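Local structure of phytochrome Response Regulator RcpA (Tolypothrix sp. PCC 7601, 1K68) at residues Q19-N24 against Q120-V125. The protein probably relays light signals from a cyanobacterial phytochrome as a CheY-like response regulator that is phosphorylated on an aspartate and forms a homodimer. Sequence-based numbering, arbitrary orientation.
Sequences QEALAN and QLFQIV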
loop_
_atom_site.group_PDB
_atom_site.type_symbol
_atom_site.label_atom_id
_atom_site.label_comp_id
_atom_site.label_asym_id
_atom_site.label_seq_id
_atom_site.Cartn_x
_atom_site.Cartn_y
_atom_site.Cartn_z
ATOM N N GLN A 19 -1.869 7.117 0.826
ATOM C CA GLN A 19 -0.714 7.748 0.187
ATOM C C GLN A 19 -0.409 7.129 -1.178
ATOM O O GLN A 19 0.043 7.821 -2.090
ATOM C CB GLN A 19 0.525 7.646 1.079
ATOM C CG GLN A 19 0.414 8.461 2.353
ATOM C CD GLN A 19 1.695 8.466 3.159
ATOM O OE1 GLN A 19 2.372 7.443 3.276
ATOM N NE2 GLN A 19 2.025 9.613 3.737
ATOM N N GLU A 20 -0.663 5.833 -1.314
ATOM C CA GLU A 20 -0.423 5.130 -2.574
ATOM C C GLU A 20 -1.427 5.548 -3.637
ATOM O O GLU A 20 -1.073 5.746 -4.803
ATOM C CB GLU A 20 -0.521 3.618 -2.376
ATOM C CG GLU A 20 0.565 3.046 -1.502
ATOM C CD GLU A 20 1.933 3.388 -2.024
ATOM O OE1 GLU A 20 2.187 3.101 -3.212
ATOM O OE2 GLU A 20 2.747 3.945 -1.254
ATOM N N ALA A 21 -2.684 5.674 -3.231
ATOM C CA ALA A 21 -3.733 6.065 -4.157
ATOM C C ALA A 21 -3.511 7.493 -4.645
ATOM O O ALA A 21 -3.641 7.776 -5.835
ATOM C CB ALA A 21 -5.091 5.936 -3.488
ATOM N N LEU A 22 -3.165 8.391 -3.730
ATOM C CA LEU A 22 -2.933 9.782 -4.093
ATOM C C LEU A 22 -1.674 9.942 -4.936
ATOM O O LEU A 22 -1.549 10.901 -5.701
ATOM C CB LEU A 22 -2.816 10.649 -2.834
ATOM C CG LEU A 22 -4.057 10.783 -1.952
ATOM C CD1 LEU A 22 -3.702 11.538 -0.683
ATOM C CD2 LEU A 22 -5.154 11.498 -2.721
ATOM N N ALA A 23 -0.742 9.004 -4.788
ATOM C CA ALA A 23 0.513 9.043 -5.533
ATOM C C ALA A 23 0.288 8.705 -7.001
ATOM O O ALA A 23 1.073 9.106 -7.860
ATOM C CB ALA A 23 1.523 8.074 -4.922
ATOM N N ASN A 24 -0.782 7.972 -7.286
ATOM C CA ASN A 24 -1.087 7.591 -8.660
ATOM C C ASN A 24 -2.017 8.584 -9.336
ATOM O O ASN A 24 -2.818 8.217 -10.194
ATOM C CB ASN A 24 -1.701 6.192 -8.704
ATOM C CG ASN A 24 -0.709 5.113 -8.328
ATOM O OD1 ASN A 24 0.374 5.020 -8.909
ATOM N ND2 ASN A 24 -1.072 4.288 -7.352
ATOM N N GLN A 120 -11.516 -1.414 -3.128
ATOM C CA GLN A 120 -12.630 -0.474 -3.212
ATOM C C GLN A 120 -12.207 0.847 -2.578
ATOM O O GLN A 120 -12.410 1.917 -3.146
ATOM C CB GLN A 120 -13.859 -1.022 -2.482
ATOM C CG GLN A 120 -14.790 -1.853 -3.356
ATOM C CD GLN A 120 -15.960 -2.427 -2.572
ATOM O OE1 GLN A 120 -16.569 -1.740 -1.745
ATOM N NE2 GLN A 120 -16.283 -3.687 -2.832
ATOM N N LEU A 121 -11.606 0.760 -1.397
ATOM C CA LEU A 121 -11.147 1.952 -0.692
ATOM C C LEU A 121 -10.128 2.679 -1.562
ATOM O O LEU A 121 -10.141 3.905 -1.659
ATOM C CB LEU A 121 -10.517 1.560 0.642
ATOM C CG LEU A 121 -9.861 2.668 1.467
ATOM C CD1 LEU A 121 -10.870 3.757 1.814
ATOM C CD2 LEU A 121 -9.293 2.055 2.724
ATOM N N PHE A 122 -9.244 1.916 -2.198
ATOM C CA PHE A 122 -8.239 2.514 -3.064
ATOM C C PHE A 122 -8.948 3.326 -4.147
ATOM O O PHE A 122 -8.559 4.447 -4.447
ATOM C CB PHE A 122 -7.379 1.428 -3.710
ATOM C CG PHE A 122 -6.153 1.955 -4.411
ATOM C CD1 PHE A 122 -4.965 2.143 -3.711
ATOM C CD2 PHE A 122 -6.188 2.262 -5.766
ATOM C CE1 PHE A 122 -3.823 2.622 -4.354
ATOM C CE2 PHE A 122 -5.057 2.744 -6.422
ATOM C CZ PHE A 122 -3.871 2.925 -5.713
ATOM N N GLN A 123 -10.008 2.762 -4.721
ATOM C CA GLN A 123 -10.740 3.459 -5.771
ATOM C C GLN A 123 -11.511 4.657 -5.222
ATOM O O GLN A 123 -11.743 5.627 -5.929
ATOM C CB GLN A 123 -11.680 2.495 -6.492
ATOM C CG GLN A 123 -10.942 1.456 -7.338
ATOM C CD GLN A 123 -9.986 2.097 -8.340
ATOM O OE1 GLN A 123 -10.375 2.979 -9.109
ATOM N NE2 GLN A 123 -8.730 1.655 -8.334
ATOM N N ILE A 124 -11.900 4.592 -3.958
ATOM C CA ILE A 124 -12.602 5.706 -3.345
ATOM C C ILE A 124 -11.633 6.876 -3.200
ATOM O O ILE A 124 -11.975 8.019 -3.501
ATOM C CB ILE A 124 -13.159 5.311 -1.960
ATOM C CG1 ILE A 124 -14.494 4.585 -2.132
ATOM C CG2 ILE A 124 -13.310 6.532 -1.077
ATOM C CD1 ILE A 124 -15.129 4.161 -0.840
ATOM N N VAL A 125 -10.418 6.599 -2.741
ATOM C CA VAL A 125 -9.451 7.675 -2.582
ATOM C C VAL A 125 -9.176 8.304 -3.939
ATOM O O VAL A 125 -9.010 9.518 -4.044
ATOM C CB VAL A 125 -8.136 7.170 -1.965
ATOM C CG1 VAL A 125 -7.115 8.309 -1.895
ATOM C CG2 VAL A 125 -8.406 6.616 -0.570
#
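Apolar helix-helix packing joins Ala21, near the end of helix 12-23, to Phe122 and Val125 of helix 118-135, the first and last helices of the CheY-like (beta/alpha)5 receiver fold. The axes of the two helical segments approach to 8.8 Å at a crossing angle of -49°, a closeness that suits alanine: its methyl adds little bulk and fits between the two larger side chains. Ala21 CB sits over one face of the Phe122 ring, 3.8 Å from the centroid, in a CH-pi contact 18° off the normal. Phenylalanine suits its place by being long enough to span to the first helix and flat enough to offer the methyl a face; with CG anti to the backbone N (chi1 -169°), Phe122 brings its CE1 to 3.4 Å from Ala21 N. At the ring's rim, Asn24 ND2 comes within 3.5 Å of Phe122 CZ, its amide plane turned well away from that of the ring. Pro81 of the second subunit also packs on Phe122. Were Phe122 an alanine, the Ala21 methyl would probably lose its aromatic floor and a gap open beside that proline. Branched Val125 fills the other flank: its CG1 touches Ala21 CB at 3.5 Å and Leu22 CD2 at 3.8 Å.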